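Local coordinates for protein subtilisin-like serine protease (Fervidobacterium pennivorans, PDB 1R6V) that degrades keratin into peptides as a subtilisin-like serine protease, allowing its bacterium to grow on native feathers, at residues I19-L24 and R90-S95. The protein carries 1 engineered substitution. Residues are numbered along the deposited sequence; the frame is centred on the assembly and turned at random.
Sequences ILFGEL and RYVEPS
Val92 is held through both its own N and its own O by residues 19-24, which run roughly parallel to strand 89-93 along its outer edge. Its N donates to Leu20 O at 2.9 Å, nearly in line with that carbonyl, and its O accepts from Gly22 N at 2.8 Å. These two bonds bracket Phe21 and make a single parallel beta bridge between Phe21 and Val92. A water continues the pairing, accepting from Leu20 N and donating to Arg90 O, where the two backbones do not bond directly. Glycine suits position 22 because a CB there would run into Glu93 CB; as it is, Gly22 CA lies 3.9 Å from that atom.

Ile19, Phe21 and Val92 meet on one face; on the other, Leu20 CB lies 4.0 Å from Tyr91 CB. Ile19 CD1 meets Val92 CG2 at 3.8 Å and also covers the centre of one face of the Phe21 ring, 3.7 Å above its plane; CG1 anti to the backbone N (chi1 178°) carries the methyl there. Phe21 and Val92 lie side by side, the branched CB of Val92 3.9 Å from Phe21 CD2, and one short side chain thus touches both Ile19 and the ring. Farther along, Leu24 CD1 lies 4.0 Å from Pro94 CD; proline, having no N-H, suits a place beyond the backbone pairing, and its ring offers an apolar surface.

The contact adds an irregular segment to the edge of the antiparallel propeptide sheet, whose strand 33-38 pairs with the other edge of 89-93 through a classic bulge of Arg90 and Tyr91 opposite Gly37. Helix 74-81 packs against Phe21, Leu24 and Pro94, while Tyr91 and Glu93 bond to Thr276 at helix 275-286 of the catalytic domain.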
loop_
_atom_site.group_PDB
_atom_site.type_symbol
_atom_site.label_atom_id
_atom_site.label_comp_id
_atom_site.label_asym_id
_atom_site.label_seq_id
_atom_site.Cartn_x
_atom_site.Cartn_y
_atom_site.Cartn_z
ATOM N N ILE A 19 -15.444 -9.171 -8.315
ATOM C CA ILE A 19 -14.071 -8.839 -8.626
ATOM C C ILE A 19 -13.646 -7.691 -7.699
ATOM O O ILE A 19 -14.453 -6.826 -7.353
ATOM C CB ILE A 19 -13.955 -8.447 -10.119
ATOM C CG1 ILE A 19 -12.516 -8.050 -10.466
ATOM C CG2 ILE A 19 -14.912 -7.334 -10.423
ATOM C CD1 ILE A 19 -12.202 -6.609 -10.196
ATOM N N LEU A 20 -12.379 -7.694 -7.293
ATOM C CA LEU A 20 -11.862 -6.680 -6.388
ATOM C C LEU A 20 -11.448 -5.416 -7.139
ATOM O O LEU A 20 -10.465 -5.421 -7.884
ATOM C CB LEU A 20 -10.661 -7.251 -5.630
ATOM C CG LEU A 20 -10.278 -6.624 -4.281
ATOM C CD1 LEU A 20 -9.112 -7.423 -3.678
ATOM C CD2 LEU A 20 -9.892 -5.180 -4.459
ATOM N N PHE A 21 -12.212 -4.343 -6.961
ATOM C CA PHE A 21 -11.899 -3.071 -7.603
ATOM C C PHE A 21 -11.286 -2.116 -6.594
ATOM O O PHE A 21 -11.757 -2.027 -5.461
ATOM C CB PHE A 21 -13.158 -2.407 -8.165
ATOM C CG PHE A 21 -13.639 -2.988 -9.454
ATOM C CD1 PHE A 21 -14.836 -3.693 -9.507
ATOM C CD2 PHE A 21 -12.924 -2.782 -10.624
ATOM C CE1 PHE A 21 -15.330 -4.183 -10.729
ATOM C CE2 PHE A 21 -13.398 -3.263 -11.846
ATOM C CZ PHE A 21 -14.611 -3.966 -11.896
ATOM N N GLY A 22 -10.239 -1.405 -7.000
ATOM C CA GLY A 22 -9.616 -0.453 -6.100
ATOM C C GLY A 22 -10.547 0.725 -5.865
ATOM O O GLY A 22 -11.201 1.209 -6.792
ATOM N N GLU A 23 -10.608 1.204 -4.627
ATOM C CA GLU A 23 -11.487 2.318 -4.296
ATOM C C GLU A 23 -11.148 3.566 -5.090
ATOM O O GLU A 23 -9.982 3.930 -5.225
ATOM C CB GLU A 23 -11.412 2.633 -2.797
ATOM C CG GLU A 23 -12.290 3.820 -2.393
ATOM C CD GLU A 23 -12.302 4.086 -0.896
ATOM O OE1 GLU A 23 -12.979 5.049 -0.477
ATOM O OE2 GLU A 23 -11.640 3.344 -0.152
ATOM N N LEU A 24 -12.186 4.212 -5.616
ATOM C CA LEU A 24 -12.044 5.429 -6.404
ATOM C C LEU A 24 -12.398 6.646 -5.557
ATOM O O LEU A 24 -13.513 6.748 -5.046
ATOM C CB LEU A 24 -12.962 5.355 -7.626
ATOM C CG LEU A 24 -12.349 4.963 -8.979
ATOM C CD1 LEU A 24 -11.323 3.879 -8.827
ATOM C CD2 LEU A 24 -13.457 4.566 -9.943
ATOM N N ARG A 90 -7.117 -11.071 -10.053
ATOM C CA ARG A 90 -7.064 -10.792 -8.618
ATOM C C ARG A 90 -7.680 -9.434 -8.274
ATOM O O ARG A 90 -8.460 -9.319 -7.321
ATOM C CB ARG A 90 -5.617 -10.864 -8.105
ATOM C CG ARG A 90 -5.122 -12.284 -7.810
ATOM C CD ARG A 90 -3.689 -12.275 -7.272
ATOM N NE ARG A 90 -2.781 -11.838 -8.325
ATOM C CZ ARG A 90 -1.929 -10.823 -8.234
ATOM N NH1 ARG A 90 -1.832 -10.108 -7.113
ATOM N NH2 ARG A 90 -1.196 -10.510 -9.289
ATOM N N TYR A 91 -7.346 -8.402 -9.041
ATOM C CA TYR A 91 -7.901 -7.082 -8.771
ATOM C C TYR A 91 -7.672 -6.146 -9.936
ATOM O O TYR A 91 -6.876 -6.434 -10.834
ATOM C CB TYR A 91 -7.259 -6.463 -7.516
ATOM C CG TYR A 91 -5.766 -6.234 -7.651
ATOM C CD1 TYR A 91 -5.262 -5.152 -8.388
ATOM C CD2 TYR A 91 -4.857 -7.142 -7.113
ATOM C CE1 TYR A 91 -3.884 -4.994 -8.588
ATOM C CE2 TYR A 91 -3.471 -6.994 -7.310
ATOM C CZ TYR A 91 -2.996 -5.922 -8.046
ATOM O OH TYR A 91 -1.638 -5.773 -8.237
ATOM N N VAL A 92 -8.398 -5.032 -9.917
ATOM C CA VAL A 92 -8.265 -3.991 -10.928
ATOM C C VAL A 92 -8.272 -2.710 -10.125
ATOM O O VAL A 92 -9.225 -2.464 -9.400
ATOM C CB VAL A 92 -9.460 -3.950 -11.895
ATOM C CG1 VAL A 92 -9.227 -2.839 -12.933
ATOM C CG2 VAL A 92 -9.608 -5.295 -12.597
ATOM N N GLU A 93 -7.230 -1.893 -10.240
ATOM C CA GLU A 93 -7.192 -0.652 -9.463
ATOM C C GLU A 93 -6.501 0.453 -10.256
ATOM O O GLU A 93 -5.830 0.179 -11.238
ATOM C CB GLU A 93 -6.397 -0.907 -8.174
ATOM C CG GLU A 93 -4.938 -1.253 -8.448
ATOM C CD GLU A 93 -4.151 -1.619 -7.195
ATOM O OE1 GLU A 93 -2.957 -1.933 -7.337
ATOM O OE2 GLU A 93 -4.722 -1.594 -6.080
ATOM N N PRO A 94 -6.664 1.721 -9.844
ATOM C CA PRO A 94 -5.982 2.786 -10.583
ATOM C C PRO A 94 -4.575 2.940 -9.974
ATOM O O PRO A 94 -4.230 2.250 -9.005
ATOM C CB PRO A 94 -6.835 4.015 -10.273
ATOM C CG PRO A 94 -7.226 3.764 -8.849
ATOM C CD PRO A 94 -7.610 2.283 -8.856
ATOM N N SER A 95 -3.761 3.813 -10.556
ATOM C CA SER A 95 -2.461 4.126 -9.979
ATOM C C SER A 95 -2.861 5.329 -9.136
ATOM O O SER A 95 -3.507 6.262 -9.640
ATOM C CB SER A 95 -1.458 4.564 -11.045
ATOM O OG SER A 95 -0.318 5.163 -10.452
HETATM O O HOH W 1 -10.986 -10.274 -7.784
#